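Local coordinates for protein sulfhydryl oxidase 1 (Homo sapiens, PDB 3LLK) that probably oxidises protein thiols to disulfides with its bound flavin cofactor, passing the electrons to molecular oxygen, at residues A9-S21 with F245-L257. Numbering follows the deposited sequence.
With FAD (flavin-adenine dinucleotide), chain D.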
ATOM      1  N   ALA A   9      13.876   9.413 -11.061  1.00 46.04           N
ATOM      2  CA  ALA A   9      12.420   9.395 -11.060  1.00 44.08           C
ATOM      3  C   ALA A   9      11.891  10.651 -10.376  1.00 42.56           C
ATOM      4  O   ALA A   9      12.556  11.233  -9.520  1.00 42.41           O
ATOM      5  CB  ALA A   9      11.918   8.153 -10.339  1.00 45.17           C
ATOM      6  N   ASP A  10      10.688  11.063 -10.754  1.00 40.83           N
ATOM      7  CA  ASP A  10      10.071  12.256 -10.184  1.00 39.53           C
ATOM      8  C   ASP A  10       9.423  11.979  -8.816  1.00 39.68           C
ATOM      9  O   ASP A  10       8.336  11.401  -8.744  1.00 37.55           O
ATOM     10  CB  ASP A  10       9.013  12.791 -11.150  1.00 39.94           C
ATOM     11  CG  ASP A  10       8.543  14.186 -10.790  1.00 39.63           C
ATOM     12  OD1 ASP A  10       8.661  14.579  -9.610  1.00 38.99           O
ATOM     13  OD2 ASP A  10       8.042  14.886 -11.693  1.00 41.27           O
ATOM     14  N   ARG A  11      10.087  12.410  -7.744  1.00 37.65           N
ATOM     15  CA  ARG A  11       9.594  12.216  -6.379  1.00 39.37           C
ATOM     16  C   ARG A  11       8.185  12.745  -6.121  1.00 38.25           C
ATOM     17  O   ARG A  11       7.572  12.399  -5.115  1.00 36.23           O
ATOM     18  CB  ARG A  11      10.532  12.877  -5.361  1.00 42.71           C
ATOM     19  CG  ARG A  11      11.630  11.988  -4.793  1.00 47.31           C
ATOM     20  CD  ARG A  11      12.826  11.877  -5.720  1.00 51.58           C
ATOM     21  NE  ARG A  11      14.023  11.475  -4.983  1.00 54.60           N
ATOM     22  CZ  ARG A  11      15.228  11.327  -5.525  1.00 55.68           C
ATOM     23  NH1 ARG A  11      15.405  11.542  -6.822  1.00 56.31           N
ATOM     24  NH2 ARG A  11      16.260  10.976  -4.766  1.00 55.55           N
ATOM     25  N   SER A  12       7.675  13.592  -7.008  1.00 37.18           N
ATOM     26  CA  SER A  12       6.340  14.151  -6.812  1.00 36.37           C
ATOM     27  C   SER A  12       5.269  13.356  -7.544  1.00 35.08           C
ATOM     28  O   SER A  12       4.086  13.650  -7.424  1.00 37.41           O
ATOM     29  CB  SER A  12       6.294  15.599  -7.296  1.00 34.47           C
ATOM     30  OG  SER A  12       6.305  15.650  -8.714  1.00 32.65           O
ATOM     31  N   LYS A  13       5.681  12.350  -8.304  1.00 34.20           N
ATOM     32  CA  LYS A  13       4.727  11.555  -9.064  1.00 34.72           C
ATOM     33  C   LYS A  13       4.557  10.141  -8.523  1.00 32.71           C
ATOM     34  O   LYS A  13       5.246   9.719  -7.600  1.00 33.08           O
ATOM     35  CB  LYS A  13       5.159  11.475 -10.536  1.00 36.25           C
ATOM     36  CG  LYS A  13       5.342  12.827 -11.226  1.00 38.10           C
ATOM     37  CD  LYS A  13       4.053  13.634 -11.240  1.00 41.79           C
ATOM     38  CE  LYS A  13       4.305  15.040 -11.774  1.00 45.56           C
ATOM     39  NZ  LYS A  13       3.152  15.962 -11.551  1.00 48.49           N
ATOM     40  N   ILE A  14       3.612   9.429  -9.116  1.00 31.85           N
ATOM     41  CA  ILE A  14       3.328   8.049  -8.768  1.00 30.61           C
ATOM     42  C   ILE A  14       3.487   7.336 -10.100  1.00 30.67           C
ATOM     43  O   ILE A  14       2.975   7.809 -11.111  1.00 30.64           O
ATOM     44  CB  ILE A  14       1.868   7.870  -8.284  1.00 30.69           C
ATOM     45  CG1 ILE A  14       1.596   8.766  -7.073  1.00 29.59           C
ATOM     46  CG2 ILE A  14       1.597   6.409  -7.971  1.00 31.05           C
ATOM     47  CD1 ILE A  14       2.600   8.639  -5.963  1.00 32.49           C
ATOM     48  N   TYR A  15       4.208   6.221 -10.115  1.00 27.87           N
ATOM     49  CA  TYR A  15       4.391   5.472 -11.351  1.00 28.03           C
ATOM     50  C   TYR A  15       3.510   4.239 -11.342  1.00 27.54           C
ATOM     51  O   TYR A  15       3.540   3.448 -10.398  1.00 26.77           O
ATOM     52  CB  TYR A  15       5.862   5.085 -11.521  1.00 30.61           C
ATOM     53  CG  TYR A  15       6.731   6.281 -11.814  1.00 33.34           C
ATOM     54  CD1 TYR A  15       6.870   6.765 -13.120  1.00 34.06           C
ATOM     55  CD2 TYR A  15       7.346   6.984 -10.780  1.00 33.18           C
ATOM     56  CE1 TYR A  15       7.598   7.924 -13.383  1.00 33.87           C
ATOM     57  CE2 TYR A  15       8.070   8.142 -11.032  1.00 34.46           C
ATOM     58  CZ  TYR A  15       8.192   8.604 -12.332  1.00 34.69           C
ATOM     59  OH  TYR A  15       8.902   9.751 -12.570  1.00 35.37           O
ATOM     60  N   MET A  16       2.711   4.080 -12.390  1.00 25.03           N
ATOM     61  CA  MET A  16       1.816   2.940 -12.464  1.00 25.02           C
ATOM     62  C   MET A  16       2.608   1.637 -12.345  1.00 24.72           C
ATOM     63  O   MET A  16       2.102   0.641 -11.824  1.00 23.03           O
ATOM     64  CB  MET A  16       1.022   2.961 -13.777  1.00 22.50           C
ATOM     65  CG  MET A  16      -0.126   1.949 -13.810  1.00 26.27           C
ATOM     66  SD  MET A  16      -1.448   2.280 -12.574  1.00 28.57           S
ATOM     67  CE  MET A  16      -2.527   3.336 -13.513  1.00 25.59           C
ATOM     68  N   ALA A  17       3.855   1.655 -12.819  1.00 23.56           N
ATOM     69  CA  ALA A  17       4.708   0.475 -12.766  1.00 23.09           C
ATOM     70  C   ALA A  17       4.936   0.012 -11.324  1.00 22.30           C
ATOM     71  O   ALA A  17       4.955  -1.190 -11.055  1.00 22.98           O
ATOM     72  CB  ALA A  17       6.060   0.762 -13.448  1.00 26.36           C
ATOM     73  N   ASP A  18       5.124   0.955 -10.403  1.00 21.98           N
ATOM     74  CA  ASP A  18       5.331   0.589  -9.007  1.00 22.93           C
ATOM     75  C   ASP A  18       4.057  -0.050  -8.450  1.00 21.90           C
ATOM     76  O   ASP A  18       4.120  -1.047  -7.734  1.00 23.45           O
ATOM     77  CB  ASP A  18       5.706   1.810  -8.147  1.00 24.38           C
ATOM     78  CG  ASP A  18       7.067   2.405  -8.508  1.00 27.86           C
ATOM     79  OD1 ASP A  18       8.095   1.679  -8.463  1.00 26.06           O
ATOM     80  OD2 ASP A  18       7.105   3.617  -8.824  1.00 27.11           O
ATOM     81  N   LEU A  19       2.901   0.514  -8.792  1.00 21.09           N
ATOM     82  CA  LEU A  19       1.638  -0.014  -8.290  1.00 22.58           C
ATOM     83  C   LEU A  19       1.322  -1.412  -8.827  1.00 22.42           C
ATOM     84  O   LEU A  19       0.939  -2.298  -8.061  1.00 22.45           O
ATOM     85  CB  LEU A  19       0.488   0.958  -8.608  1.00 20.19           C
ATOM     86  CG  LEU A  19       0.583   2.344  -7.948  1.00 22.21           C
ATOM     87  CD1 LEU A  19      -0.477   3.282  -8.530  1.00 20.50           C
ATOM     88  CD2 LEU A  19       0.400   2.207  -6.438  1.00 19.30           C
ATOM     89  N   GLU A  20       1.473  -1.613 -10.134  1.00 21.26           N
ATOM     90  CA  GLU A  20       1.198  -2.922 -10.721  1.00 23.25           C
ATOM     91  C   GLU A  20       2.211  -3.977 -10.255  1.00 22.00           C
ATOM     92  O   GLU A  20       1.868  -5.150 -10.108  1.00 22.26           O
ATOM     93  CB  GLU A  20       1.194  -2.836 -12.252  1.00 23.30           C
ATOM     94  CG  GLU A  20       0.173  -1.839 -12.793  1.00 24.84           C
ATOM     95  CD  GLU A  20      -0.009  -1.914 -14.303  1.00 26.01           C
ATOM     96  OE1 GLU A  20       0.965  -2.237 -15.020  1.00 29.45           O
ATOM     97  OE2 GLU A  20      -1.127  -1.630 -14.773  1.00 26.66           O
ATOM     98  N   SER A  21       3.452  -3.561 -10.025  1.00 21.82           N
ATOM     99  CA  SER A  21       4.473  -4.488  -9.548  1.00 22.85           C
ATOM    100  C   SER A  21       4.118  -4.921  -8.132  1.00 21.80           C
ATOM    101  O   SER A  21       4.318  -6.078  -7.762  1.00 22.68           O
ATOM    102  CB  SER A  21       5.862  -3.838  -9.563  1.00 23.84           C
ATOM    103  OG  SER A  21       6.345  -3.684 -10.889  1.00 22.94           O
ATOM    104  N   PHE A 245      -2.769  18.019   0.297  1.00 26.73           N
ATOM    105  CA  PHE A 245      -1.629  17.573  -0.490  1.00 26.77           C
ATOM    106  C   PHE A 245      -1.735  16.065  -0.708  1.00 24.68           C
ATOM    107  O   PHE A 245      -1.516  15.573  -1.811  1.00 25.72           O
ATOM    108  CB  PHE A 245      -0.301  17.884   0.209  1.00 26.76           C
ATOM    109  CG  PHE A 245       0.883  17.212  -0.436  1.00 27.48           C
ATOM    110  CD1 PHE A 245       1.424  17.706  -1.619  1.00 28.08           C
ATOM    111  CD2 PHE A 245       1.417  16.045   0.110  1.00 28.08           C
ATOM    112  CE1 PHE A 245       2.481  17.046  -2.256  1.00 28.50           C
ATOM    113  CE2 PHE A 245       2.464  15.381  -0.512  1.00 29.46           C
ATOM    114  CZ  PHE A 245       3.001  15.882  -1.703  1.00 29.01           C
ATOM    115  N   LEU A 246      -2.079  15.332   0.343  1.00 23.65           N
ATOM    116  CA  LEU A 246      -2.193  13.877   0.220  1.00 23.00           C
ATOM    117  C   LEU A 246      -3.229  13.495  -0.852  1.00 23.77           C
ATOM    118  O   LEU A 246      -2.976  12.638  -1.705  1.00 22.60           O
ATOM    119  CB  LEU A 246      -2.547  13.266   1.583  1.00 18.47           C
ATOM    120  CG  LEU A 246      -1.455  13.343   2.663  1.00 20.11           C
ATOM    121  CD1 LEU A 246      -2.054  13.020   4.014  1.00 19.02           C
ATOM    122  CD2 LEU A 246      -0.313  12.369   2.350  1.00 21.02           C
ATOM    123  N   LYS A 247      -4.385  14.150  -0.826  1.00 26.02           N
ATOM    124  CA  LYS A 247      -5.436  13.868  -1.802  1.00 25.52           C
ATOM    125  C   LYS A 247      -4.972  14.187  -3.222  1.00 27.32           C
ATOM    126  O   LYS A 247      -5.361  13.513  -4.177  1.00 26.83           O
ATOM    127  CB  LYS A 247      -6.701  14.655  -1.463  1.00 27.15           C
ATOM    128  CG  LYS A 247      -7.434  14.145  -0.219  1.00 29.49           C
ATOM    129  CD  LYS A 247      -8.621  15.052   0.135  1.00 31.14           C
ATOM    130  CE  LYS A 247      -9.356  14.601   1.392  1.00 29.94           C
ATOM    131  NZ  LYS A 247     -10.382  13.563   1.103  1.00 31.85           N
ATOM    132  N   ALA A 248      -4.129  15.204  -3.357  1.00 27.73           N
ATOM    133  CA  ALA A 248      -3.598  15.587  -4.660  1.00 26.96           C
ATOM    134  C   ALA A 248      -2.489  14.636  -5.106  1.00 27.43           C
ATOM    135  O   ALA A 248      -2.439  14.223  -6.263  1.00 30.41           O
ATOM    136  CB  ALA A 248      -3.053  17.017  -4.605  1.00 26.59           C
ATOM    137  N   HIS A 249      -1.597  14.292  -4.180  1.00 27.51           N
ATOM    138  CA  HIS A 249      -0.466  13.419  -4.488  1.00 25.43           C
ATOM    139  C   HIS A 249      -0.881  11.996  -4.865  1.00 25.40           C
ATOM    140  O   HIS A 249      -0.458  11.459  -5.899  1.00 24.99           O
ATOM    141  CB  HIS A 249       0.495  13.386  -3.295  1.00 23.81           C
ATOM    142  CG  HIS A 249       1.742  12.605  -3.555  1.00 24.54           C
ATOM    143  ND1 HIS A 249       2.837  13.142  -4.198  1.00 26.27           N
ATOM    144  CD2 HIS A 249       2.051  11.309  -3.306  1.00 24.53           C
ATOM    145  CE1 HIS A 249       3.765  12.211  -4.333  1.00 24.89           C
ATOM    146  NE2 HIS A 249       3.313  11.090  -3.801  1.00 21.62           N
ATOM    147  N   PHE A 250      -1.707  11.381  -4.031  1.00 23.55           N
ATOM    148  CA  PHE A 250      -2.170  10.023  -4.303  1.00 25.03           C
ATOM    149  C   PHE A 250      -3.484  10.029  -5.083  1.00 26.33           C
ATOM    150  O   PHE A 250      -4.503   9.534  -4.604  1.00 26.55           O
ATOM    151  CB  PHE A 250      -2.344   9.265  -2.983  1.00 25.28           C
ATOM    152  CG  PHE A 250      -1.061   9.082  -2.222  1.00 23.30           C
ATOM    153  CD1 PHE A 250      -0.090   8.193  -2.674  1.00 23.87           C
ATOM    154  CD2 PHE A 250      -0.826   9.789  -1.051  1.00 23.42           C
ATOM    155  CE1 PHE A 250       1.101   8.006  -1.964  1.00 21.91           C
ATOM    156  CE2 PHE A 250       0.364   9.610  -0.330  1.00 25.34           C
ATOM    157  CZ  PHE A 250       1.329   8.713  -0.795  1.00 23.02           C
ATOM    158  N   SER A 251      -3.449  10.594  -6.287  1.00 26.86           N
ATOM    159  CA  SER A 251      -4.635  10.674  -7.142  1.00 28.08           C
ATOM    160  C   SER A 251      -4.318  10.140  -8.537  1.00 27.50           C
ATOM    161  O   SER A 251      -3.175  10.200  -8.996  1.00 26.70           O
ATOM    162  CB  SER A 251      -5.119  12.127  -7.253  1.00 29.78           C
ATOM    163  OG  SER A 251      -4.207  12.900  -8.013  1.00 33.28           O
ATOM    164  N   PRO A 252      -5.337   9.619  -9.235  1.00 28.27           N
ATOM    165  CA  PRO A 252      -5.152   9.074 -10.582  1.00 29.55           C
ATOM    166  C   PRO A 252      -4.452  10.024 -11.550  1.00 29.75           C
ATOM    167  O   PRO A 252      -3.671   9.585 -12.393  1.00 29.58           O
ATOM    168  CB  PRO A 252      -6.576   8.734 -11.015  1.00 28.81           C
ATOM    169  CG  PRO A 252      -7.238   8.369  -9.714  1.00 29.30           C
ATOM    170  CD  PRO A 252      -6.730   9.441  -8.780  1.00 28.68           C
ATOM    171  N   SER A 253      -4.716  11.320 -11.422  1.00 30.66           N
ATOM    172  CA  SER A 253      -4.099  12.299 -12.318  1.00 32.95           C
ATOM    173  C   SER A 253      -2.605  12.454 -12.077  1.00 33.75           C
ATOM    174  O   SER A 253      -1.872  12.888 -12.967  1.00 35.74           O
ATOM    175  CB  SER A 253      -4.784  13.668 -12.192  1.00 33.49           C
ATOM    176  OG  SER A 253      -4.621  14.225 -10.897  1.00 37.10           O
ATOM    177  N   ASN A 254      -2.150  12.092 -10.883  1.00 31.18           N
ATOM    178  CA  ASN A 254      -0.737  12.198 -10.545  1.00 29.92           C
ATOM    179  C   ASN A 254       0.040  10.918 -10.862  1.00 28.42           C
ATOM    180  O   ASN A 254       1.201  10.771 -10.466  1.00 26.89           O
ATOM    181  CB  ASN A 254      -0.582  12.548  -9.060  1.00 29.24           C
ATOM    182  CG  ASN A 254       0.782  13.116  -8.743  1.00 32.78           C
ATOM    183  OD1 ASN A 254       1.300  13.935  -9.500  1.00 34.11           O
ATOM    184  ND2 ASN A 254       1.366  12.701  -7.620  1.00 28.04           N
ATOM    185  N   ILE A 255      -0.595   9.989 -11.570  1.00 28.63           N
ATOM    186  CA  ILE A 255       0.079   8.745 -11.927  1.00 27.91           C
ATOM    187  C   ILE A 255       0.670   8.835 -13.323  1.00 30.40           C
ATOM    188  O   ILE A 255       0.003   9.277 -14.263  1.00 31.73           O
ATOM    189  CB  ILE A 255      -0.877   7.527 -11.927  1.00 28.52           C
ATOM    190  CG1 ILE A 255      -1.486   7.313 -10.543  1.00 25.86           C
ATOM    191  CG2 ILE A 255      -0.110   6.269 -12.316  1.00 28.24           C
ATOM    192  CD1 ILE A 255      -2.460   6.152 -10.514  1.00 26.40           C
ATOM    193  N   ILE A 256       1.919   8.408 -13.458  1.00 29.97           N
ATOM    194  CA  ILE A 256       2.588   8.406 -14.748  1.00 30.71           C
ATOM    195  C   ILE A 256       2.474   6.987 -15.301  1.00 32.43           C
ATOM    196  O   ILE A 256       2.938   6.022 -14.676  1.00 28.89           O
ATOM    197  CB  ILE A 256       4.069   8.814 -14.601  1.00 31.73           C
ATOM    198  CG1 ILE A 256       4.149  10.289 -14.201  1.00 30.14           C
ATOM    199  CG2 ILE A 256       4.825   8.556 -15.898  1.00 31.55           C
ATOM    200  CD1 ILE A 256       5.544  10.765 -13.932  1.00 31.92           C
ATOM    201  N   LEU A 257       1.829   6.879 -16.460  1.00 32.41           N
ATOM    202  CA  LEU A 257       1.591   5.606 -17.145  1.00 36.99           C
ATOM    203  C   LEU A 257       2.806   4.977 -17.829  1.00 36.77           C
ATOM    204  O   LEU A 257       2.933   3.736 -17.746  1.00 38.73           O
ATOM    205  CB  LEU A 257       0.469   5.777 -18.172  1.00 37.98           C
ATOM    206  CG  LEU A 257      -0.902   6.105 -17.576  1.00 41.25           C
ATOM    207  CD1 LEU A 257      -1.895   6.413 -18.683  1.00 42.49           C
ATOM    208  CD2 LEU A 257      -1.378   4.923 -16.736  1.00 41.90           C
TER
HETATM  209  PA  FAD D 550       9.204   4.197   1.915  1.00 31.41           P
HETATM  210  O1A FAD D 550       8.985   2.806   1.430  1.00 29.19           O
HETATM  211  O2A FAD D 550       9.196   4.567   3.356  1.00 31.66           O
HETATM  212  O5B FAD D 550       8.226   5.190   1.196  1.00 31.46           O
HETATM  213  C5B FAD D 550       7.587   4.969  -0.063  1.00 27.32           C
HETATM  214  C4B FAD D 550       7.439   6.371  -0.595  1.00 27.49           C
HETATM  215  O4B FAD D 550       6.158   6.831  -0.088  1.00 24.24           O
HETATM  216  C3B FAD D 550       8.484   7.508  -0.599  1.00 26.44           C
HETATM  217  O3B FAD D 550       9.474   7.447  -1.625  1.00 29.86           O
HETATM  218  C2B FAD D 550       7.594   8.667  -0.592  1.00 27.18           C
HETATM  219  O2B FAD D 550       7.202   9.130  -1.848  1.00 30.86           O
HETATM  220  C1B FAD D 550       6.332   8.229   0.166  1.00 25.77           C
HETATM  221  N9A FAD D 550       6.228   8.472   1.571  1.00 23.45           N
HETATM  222  C8A FAD D 550       7.197   8.613   2.600  1.00 22.50           C
HETATM  223  N7A FAD D 550       6.745   8.871   3.782  1.00 22.75           N
HETATM  224  C5A FAD D 550       5.375   8.926   3.559  1.00 23.05           C
HETATM  225  C6A FAD D 550       4.330   9.219   4.455  1.00 23.17           C
HETATM  226  N6A FAD D 550       4.528   9.531   5.743  1.00 22.28           N
HETATM  227  N1A FAD D 550       3.023   9.245   4.007  1.00 25.55           N
HETATM  228  C2A FAD D 550       2.684   9.067   2.700  1.00 26.47           C
HETATM  229  N3A FAD D 550       3.720   8.777   1.799  1.00 24.86           N
HETATM  230  C4A FAD D 550       5.060   8.718   2.294  1.00 23.28           C
HETATM  231  N1  FAD D 550      11.609  -1.586   7.626  1.00 70.69           N
HETATM  232  C2  FAD D 550      12.504  -1.785   8.655  1.00 71.00           C
HETATM  233  O2  FAD D 550      13.704  -1.857   8.344  1.00 71.23           O
HETATM  234  N3  FAD D 550      11.849  -1.842   9.879  1.00 70.53           N
HETATM  235  C4  FAD D 550      10.462  -1.727  10.142  1.00 70.71           C
HETATM  236  O4  FAD D 550      10.023  -1.851  11.333  1.00 70.86           O
HETATM  237  C4X FAD D 550       9.651  -1.532   9.042  1.00 70.51           C
HETATM  238  N5  FAD D 550       8.226  -1.509   9.185  1.00 69.87           N
HETATM  239  C5X FAD D 550       7.322  -1.429   8.092  1.00 70.31           C
HETATM  240  C6  FAD D 550       5.943  -1.533   8.356  1.00 70.47           C
HETATM  241  C7  FAD D 550       5.043  -1.428   7.259  1.00 70.48           C
HETATM  242  C7M FAD D 550       3.563  -1.552   7.621  1.00 71.00           C
HETATM  243  C8  FAD D 550       5.514  -1.221   5.927  1.00 69.25           C
HETATM  244  C8M FAD D 550       4.725  -1.049   4.645  1.00 68.96           C
HETATM  245  C9  FAD D 550       6.888  -1.159   5.701  1.00 69.41           C
HETATM  246  C9A FAD D 550       7.868  -1.301   6.719  1.00 69.59           C
HETATM  247  N10 FAD D 550       9.355  -1.251   6.721  1.00 68.94           N
HETATM  248  C10 FAD D 550      10.244  -1.456   7.743  1.00 69.87           C
HETATM  249  C1' FAD D 550       9.949  -0.818   5.496  1.00 66.52           C
HETATM  250  C2' FAD D 550      10.197   0.646   5.295  1.00 64.01           C
HETATM  251  O2' FAD D 550       9.112   1.429   5.852  1.00 60.22           O
HETATM  252  C3' FAD D 550      10.430   1.139   3.900  1.00 62.75           C
HETATM  253  O3' FAD D 550       9.356   0.740   3.058  1.00 59.98           O
HETATM  254  C4' FAD D 550      11.761   0.884   3.212  1.00 61.99           C
HETATM  255  O4' FAD D 550      12.868   1.070   4.143  1.00 63.31           O
HETATM  256  C5' FAD D 550      12.027   1.567   1.940  1.00 58.69           C
HETATM  257  O5' FAD D 550      12.100   2.966   2.229  1.00 53.40           O
HETATM  258  P   FAD D 550      12.004   4.100   1.174  1.00 51.79           P
HETATM  259  O1P FAD D 550      12.990   5.072   1.646  1.00 54.35           O
HETATM  260  O2P FAD D 550      12.200   3.620  -0.220  1.00 51.54           O
HETATM  261  O3P FAD D 550      10.536   4.760   1.242  1.00 41.96           O
HETATM  262  O   HOH W   1       2.998  15.472  -5.427  1.00 31.61           O
HETATM  263  O   HOH W   2       2.514  15.760  -7.991  1.00 41.79           O
HETATM  264  O   HOH W   3       4.772   3.843 -14.782  1.00 27.81           O
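Ile-14 and Tyr-15 pair in parallel with Ile-255 and Ile-256: Ile-14 N donates to Asn-254 O, Ile-14 O accepts from Ile-256 N (2.6 Å), and Met-16 N, in the first turn of helix 16-30, donates to Ile-256 O. Just before the paired residues, the Asn-254 amide holds two backbone carbonyls through ND2, one on each segment: Ser-12 O at 2.9 Å, in the plane of the amide, and His-249 O at 2.8 Å. With CG anti to the backbone N (chi1 -161°), ND2 lies above one face of the His-249 ring, toward its rim. A water joins Asn-254 OD1 to Ser-12 O, and Lys-13 NZ adds a weak bond to OD1. Replacing Asn-254 by alanine is likely to leave Ser-12 O and His-249 O without the amide donor that bridges them. This short parallel sheet joins the start of helix 16-30 to the C-terminal end of helix 239-249, at the edge of the FAD site. Ile-14 CD1 lies 3.3 Å from His-249 NE2; the imidazole in turn sets CD2 over the centre of the Phe-250 ring, whose CZ approaches FAD N3A of the adenine at 3.5 Å. On the sheet face of Tyr-15, Ile-256 runs alongside the phenol, CD1 3.5 Å from Tyr-15 CE1 and packed tightly against Lys-13 CG. Ile-255, on the other face, meets Met-16 CB through CG2 and Leu-19 CD1 through CD1, and also touches Phe-128 of helix 118-134.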